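Local coordinates for protein uric acid oxidase (PDB 1VAY) that catalyses the oxidation of uric acid by molecular oxygen to 5-hydroxyisourate, which is then processed to (S)-allantoin, at residues Glu152-Pro157 with Leu164-Asp169; Arg170-Asp175 with Thr207-Leu212. All blocks are in the same frame, centred on the assembly; numbering follows the deposited sequence.

Contact 1: Glu152-Pro157 with Leu164-Asp169. With AZA (8-azaxanthine), chain I.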
# COMPACT_ATOMS: atom_id res chain seq x y z
N GLU A 152 -19.35 14.15 -21.32
CA GLU A 152 -20.42 13.34 -21.87
C GLU A 152 -19.85 12.02 -22.39
O GLU A 152 -18.64 11.88 -22.56
CB GLU A 152 -21.09 14.06 -23.04
CG GLU A 152 -21.66 15.43 -22.73
CD GLU A 152 -22.36 16.06 -23.93
OE1 GLU A 152 -23.16 15.35 -24.59
OE2 GLU A 152 -22.12 17.25 -24.22
N PHE A 153 -20.74 11.06 -22.62
CA PHE A 153 -20.38 9.76 -23.19
C PHE A 153 -21.62 9.11 -23.77
O PHE A 153 -22.46 8.56 -23.05
CB PHE A 153 -19.76 8.80 -22.16
CG PHE A 153 -19.16 7.57 -22.79
CD1 PHE A 153 -18.15 7.68 -23.75
CD2 PHE A 153 -19.61 6.29 -22.44
CE1 PHE A 153 -17.60 6.54 -24.36
CE2 PHE A 153 -19.06 5.15 -23.05
CZ PHE A 153 -18.06 5.27 -24.01
N HIS A 154 -21.72 9.18 -25.09
CA HIS A 154 -22.86 8.61 -25.80
C HIS A 154 -22.47 8.25 -27.23
O HIS A 154 -21.39 8.64 -27.70
CB HIS A 154 -24.02 9.62 -25.81
CG HIS A 154 -23.61 11.01 -26.18
ND1 HIS A 154 -23.33 11.39 -27.48
CD2 HIS A 154 -23.44 12.13 -25.42
CE1 HIS A 154 -23.00 12.67 -27.50
NE2 HIS A 154 -23.06 13.14 -26.27
N GLY A 155 -23.33 7.51 -27.91
CA GLY A 155 -23.05 7.12 -29.28
C GLY A 155 -22.23 5.85 -29.41
O GLY A 155 -21.82 5.50 -30.51
N PHE A 156 -21.98 5.16 -28.30
CA PHE A 156 -21.22 3.92 -28.38
C PHE A 156 -22.14 2.79 -28.83
O PHE A 156 -23.36 2.89 -28.69
CB PHE A 156 -20.58 3.59 -27.03
CG PHE A 156 -21.54 3.64 -25.88
CD1 PHE A 156 -21.84 4.85 -25.26
CD2 PHE A 156 -22.16 2.48 -25.42
CE1 PHE A 156 -22.75 4.90 -24.20
CE2 PHE A 156 -23.07 2.52 -24.36
CZ PHE A 156 -23.36 3.74 -23.75
N PRO A 157 -21.58 1.72 -29.39
CA PRO A 157 -22.35 0.57 -29.86
C PRO A 157 -23.04 -0.13 -28.70
O PRO A 157 -22.50 -0.21 -27.60
CB PRO A 157 -21.29 -0.33 -30.49
CG PRO A 157 -20.21 0.59 -30.85
CD PRO A 157 -20.15 1.54 -29.70
N LEU A 164 -24.81 0.02 -20.18
CA LEU A 164 -24.47 1.42 -19.90
C LEU A 164 -25.37 2.38 -20.67
O LEU A 164 -25.52 2.25 -21.88
CB LEU A 164 -23.00 1.69 -20.28
CG LEU A 164 -22.49 3.12 -20.06
CD1 LEU A 164 -22.50 3.46 -18.57
CD2 LEU A 164 -21.08 3.23 -20.62
N GLN A 165 -25.97 3.33 -19.96
CA GLN A 165 -26.86 4.31 -20.58
C GLN A 165 -26.10 5.53 -21.06
O GLN A 165 -25.09 5.91 -20.48
CB GLN A 165 -27.92 4.76 -19.57
CG GLN A 165 -28.90 3.68 -19.15
CD GLN A 165 -29.58 3.04 -20.35
OE1 GLN A 165 -30.20 3.72 -21.16
NE2 GLN A 165 -29.46 1.72 -20.47
N GLU A 166 -26.57 6.14 -22.14
CA GLU A 166 -25.93 7.33 -22.67
C GLU A 166 -26.11 8.46 -21.66
O GLU A 166 -27.11 8.50 -20.94
CB GLU A 166 -26.56 7.75 -23.99
CG GLU A 166 -26.41 6.74 -25.11
CD GLU A 166 -26.81 7.33 -26.45
OE1 GLU A 166 -28.01 7.50 -26.71
OE2 GLU A 166 -25.90 7.63 -27.25
N THR A 167 -25.16 9.39 -21.62
CA THR A 167 -25.27 10.51 -20.70
C THR A 167 -24.62 11.75 -21.31
O THR A 167 -23.66 11.65 -22.07
CB THR A 167 -24.59 10.19 -19.36
OG1 THR A 167 -24.77 11.28 -18.45
CG2 THR A 167 -23.11 9.96 -19.55
N THR A 168 -25.16 12.92 -20.97
CA THR A 168 -24.60 14.18 -21.47
C THR A 168 -24.11 15.02 -20.31
O THR A 168 -23.74 16.18 -20.49
CB THR A 168 -25.64 15.01 -22.26
OG1 THR A 168 -26.68 15.43 -21.37
CG2 THR A 168 -26.24 14.21 -23.42
N ASP A 169 -24.10 14.45 -19.11
CA ASP A 169 -23.63 15.17 -17.93
C ASP A 169 -23.15 14.14 -16.92
O ASP A 169 -23.95 13.39 -16.34
CB ASP A 169 -24.77 16.01 -17.34
CG ASP A 169 -24.27 17.11 -16.39
OD1 ASP A 169 -23.15 16.99 -15.83
OD2 ASP A 169 -25.01 18.09 -16.18
N1 AZA I . -14.59 6.04 -22.55
C2 AZA I . -15.28 6.97 -21.80
O2 AZA I . -14.99 8.15 -21.84
N3 AZA I . -16.29 6.56 -21.00
C4 AZA I . -16.62 5.27 -20.95
C5 AZA I . -15.95 4.33 -21.69
C6 AZA I . -14.84 4.69 -22.57
O6 AZA I . -14.15 3.95 -23.28
N7 AZA I . -16.49 3.14 -21.43
N8 AZA I . -17.47 3.43 -20.55
N9 AZA I . -17.58 4.72 -20.23
O HOH W 1 -22.43 6.77 -20.74

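Contact 2: Arg170-Asp175 with Thr207-Leu212. With AZA (8-azaxanthine), chain I.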
# COMPACT_ATOMS: atom_id res chain seq x y z
N ARG A 170 -21.84 14.09 -16.71
CA ARG A 170 -21.26 13.14 -15.78
C ARG A 170 -19.94 13.67 -15.23
O ARG A 170 -19.39 14.65 -15.74
CB ARG A 170 -20.99 11.81 -16.49
CG ARG A 170 -19.85 11.90 -17.49
CD ARG A 170 -19.39 10.55 -17.98
NE ARG A 170 -18.21 10.69 -18.84
CZ ARG A 170 -17.56 9.67 -19.39
NH1 ARG A 170 -17.95 8.41 -19.18
NH2 ARG A 170 -16.50 9.91 -20.14
N ILE A 171 -19.44 13.01 -14.19
CA ILE A 171 -18.16 13.39 -13.60
C ILE A 171 -17.06 12.66 -14.36
O ILE A 171 -17.23 11.51 -14.76
CB ILE A 171 -18.07 12.99 -12.10
CG1 ILE A 171 -18.79 14.02 -11.23
CG2 ILE A 171 -16.61 12.87 -11.67
CD1 ILE A 171 -18.65 13.79 -9.74
N LEU A 172 -15.94 13.34 -14.59
CA LEU A 172 -14.81 12.71 -15.26
C LEU A 172 -13.60 12.90 -14.35
O LEU A 172 -13.10 14.02 -14.19
CB LEU A 172 -14.53 13.36 -16.62
CG LEU A 172 -13.36 12.71 -17.38
CD1 LEU A 172 -13.72 11.26 -17.70
CD2 LEU A 172 -13.07 13.47 -18.67
N ALA A 173 -13.14 11.81 -13.75
CA ALA A 173 -12.01 11.85 -12.84
C ALA A 173 -10.95 10.85 -13.27
O ALA A 173 -11.28 9.74 -13.69
CB ALA A 173 -12.48 11.54 -11.42
N THR A 174 -9.69 11.23 -13.14
CA THR A 174 -8.59 10.35 -13.53
C THR A 174 -7.31 10.70 -12.80
O THR A 174 -7.22 11.71 -12.10
CB THR A 174 -8.35 10.45 -15.06
OG1 THR A 174 -7.36 9.49 -15.47
CG2 THR A 174 -7.86 11.85 -15.44
N ASP A 175 -6.31 9.84 -12.92
CA ASP A 175 -5.01 10.10 -12.34
C ASP A 175 -4.15 10.40 -13.56
O ASP A 175 -4.04 9.55 -14.45
CB ASP A 175 -4.45 8.87 -11.62
CG ASP A 175 -5.28 8.47 -10.41
OD1 ASP A 175 -5.88 9.35 -9.75
OD2 ASP A 175 -5.31 7.26 -10.12
N THR A 207 -11.41 21.30 -22.15
CA THR A 207 -12.00 20.49 -23.22
C THR A 207 -13.35 19.93 -22.82
O THR A 207 -13.45 19.18 -21.85
CB THR A 207 -11.10 19.29 -23.58
OG1 THR A 207 -9.78 19.73 -23.90
CG2 THR A 207 -11.67 18.53 -24.76
N HIS A 208 -14.40 20.27 -23.57
CA HIS A 208 -15.71 19.71 -23.26
C HIS A 208 -15.63 18.26 -23.72
O HIS A 208 -15.76 17.96 -24.90
CB HIS A 208 -16.82 20.42 -24.03
CG HIS A 208 -18.18 19.88 -23.72
ND1 HIS A 208 -18.79 20.08 -22.50
CD2 HIS A 208 -18.99 19.04 -24.41
CE1 HIS A 208 -19.91 19.39 -22.45
NE2 HIS A 208 -20.06 18.75 -23.60
N SER A 209 -15.41 17.37 -22.76
CA SER A 209 -15.21 15.95 -23.04
C SER A 209 -16.37 15.09 -23.52
O SER A 209 -17.42 15.02 -22.88
CB SER A 209 -14.61 15.28 -21.81
OG SER A 209 -14.34 13.92 -22.07
N LEU A 210 -16.17 14.44 -24.67
CA LEU A 210 -17.17 13.54 -25.23
C LEU A 210 -16.71 12.11 -24.94
O LEU A 210 -17.45 11.14 -25.17
CB LEU A 210 -17.31 13.74 -26.75
CG LEU A 210 -17.94 15.07 -27.19
CD1 LEU A 210 -18.13 15.08 -28.71
CD2 LEU A 210 -19.28 15.25 -26.51
N ALA A 211 -15.49 12.00 -24.42
CA ALA A 211 -14.90 10.71 -24.05
C ALA A 211 -13.51 10.92 -23.46
O ALA A 211 -12.79 11.84 -23.86
CB ALA A 211 -14.84 9.80 -25.27
N LEU A 212 -13.12 10.06 -22.52
CA LEU A 212 -11.80 10.19 -21.91
C LEU A 212 -10.75 10.13 -23.03
O LEU A 212 -9.70 10.77 -22.94
CB LEU A 212 -11.56 9.07 -20.90
CG LEU A 212 -10.69 9.43 -19.68
CD1 LEU A 212 -10.30 8.15 -18.94
CD2 LEU A 212 -9.44 10.18 -20.11
N1 AZA I . -14.59 6.04 -22.55
C2 AZA I . -15.28 6.97 -21.80
O2 AZA I . -14.99 8.15 -21.84
N3 AZA I . -16.29 6.56 -21.00
C4 AZA I . -16.62 5.27 -20.95
C5 AZA I . -15.95 4.33 -21.69
C6 AZA I . -14.84 4.69 -22.57
O6 AZA I . -14.15 3.95 -23.28
N7 AZA I . -16.49 3.14 -21.43
N8 AZA I . -17.47 3.43 -20.55
N9 AZA I . -17.58 4.72 -20.23
O HOH W 2 -16.35 12.39 -21.16

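Contact 1: Glu152-Pro157 with Leu164-Asp169
The aromatic wall of the urate pocket is set here: 8-azaxanthine lies over one face of the Phe153 ring, and 164-169 runs back antiparallel behind it, in the loop between strands 133-147 and 172-182. Phe153 and Thr167 form a single antiparallel bridge, a hydrogen-bonded pair. Phe153 N reaches Thr167 O at 3.0 Å in a nearly straight bond (175°), and Thr167 N returns to Phe153 O, approaching from above that carbonyl's plane. A water donates to both Phe153 O and Gln165 O, so two donors grip the Phe153 carbonyl. With CG anti to the backbone N (chi1 -170°), the Phe153 ring is carried to the ligand; AZA N3 lies 3.3 Å above the ring plane, over its centre. Leu164 uses one methyl, CD2, to meet the ring edge at Phe153 CE2 (3.7 Å), and that methyl also touches the ligand at N8. Its CG meets Phe156 CZ at 3.8 Å, the two side chains crossing at about a right angle, while Leu164 O faces the edge of the same ring. Val54 of the second subunit packs on Phe156, and Thr57 N of that subunit hydrogen-bonds the ligand, so the pocket lies at a subunit interface. At the Glu152 end, His154 NE2 donates to Glu152 OE1 in its own ring plane, although it meets the carboxylate from above; OE2 of Glu152 is held by His208. CB and CG2 of Thr168 lie against OE1, and Thr167 O sits at the His154 ring edge. The Glu166 chain, extended beyond CG, passes His154 CB and ends with OE2 taking the Gly155 N-H through its anti lone pair, at 2.7 Å.

Contact 2: Arg170-Asp175 with Thr207-Leu212
Arg170 and Leu212 converge on one oxygen of 8-azaxanthine, O2. From CB the Arg170 chain starts between its backbone N and carbonyl carbon (chi1 70°) and runs extended from CG to NE, a course that carries the guanidinium to the ligand and the 207-212 segment. NE donates to Ser151 OG, which helps to fix the rotation of the guanidinium. Beyond CZ the branches part: NH1 lies 3.1 Å from AZA N3, while NH2 donates to AZA O2 at 2.9 Å. The ligand's C2 lies in the guanidinium plane, at its edge. NH2 also gives a bond of 2.7 Å to a water, which lies 2.7 Å from Ser209 OG and donates weakly to Ser209 O. The second grip on O2 is Leu212 N, 2.8 Å away and nearly straight at 172°. Beside this polar cluster, Leu172 divides its methyls: CD2 rests 3.7 Å from Ser209 OG, itself bonded to Thr215, and CD1 packs on Leu212 CG at 4.1 Å. The loop at 207-211 joins helix 189-206 to helix 212-226, with Ala211 as N-cap, and lies against the start of strand 172-182, whose Leu172 also touches Asn239 of strand 230-244 and Thr215 of the second helix.

In the fold
Contact 1 closes before contact 2 opens, and segment 164-169 runs straight into 170-175. Their centres lie 12 Å apart, on the same side of the chain's centre. The loop between strands 133-147 and 172-182 carries contact 1; contact 2 joins the start of strand 172-182, part of the antiparallel sheet, to the loop between helices 189-206 and 212-226. The two meet directly: Glu152 N and Ser209 O, 2.6 Å apart, form a backbone hydrogen bond, and Phe153 CB packs on Arg170 NH1. Together they bring an aromatic face and hydrogen-bond donors to one ligand, completed by Gln213 and by Thr57 of the second subunit, consistent with a urate site shared between subunits.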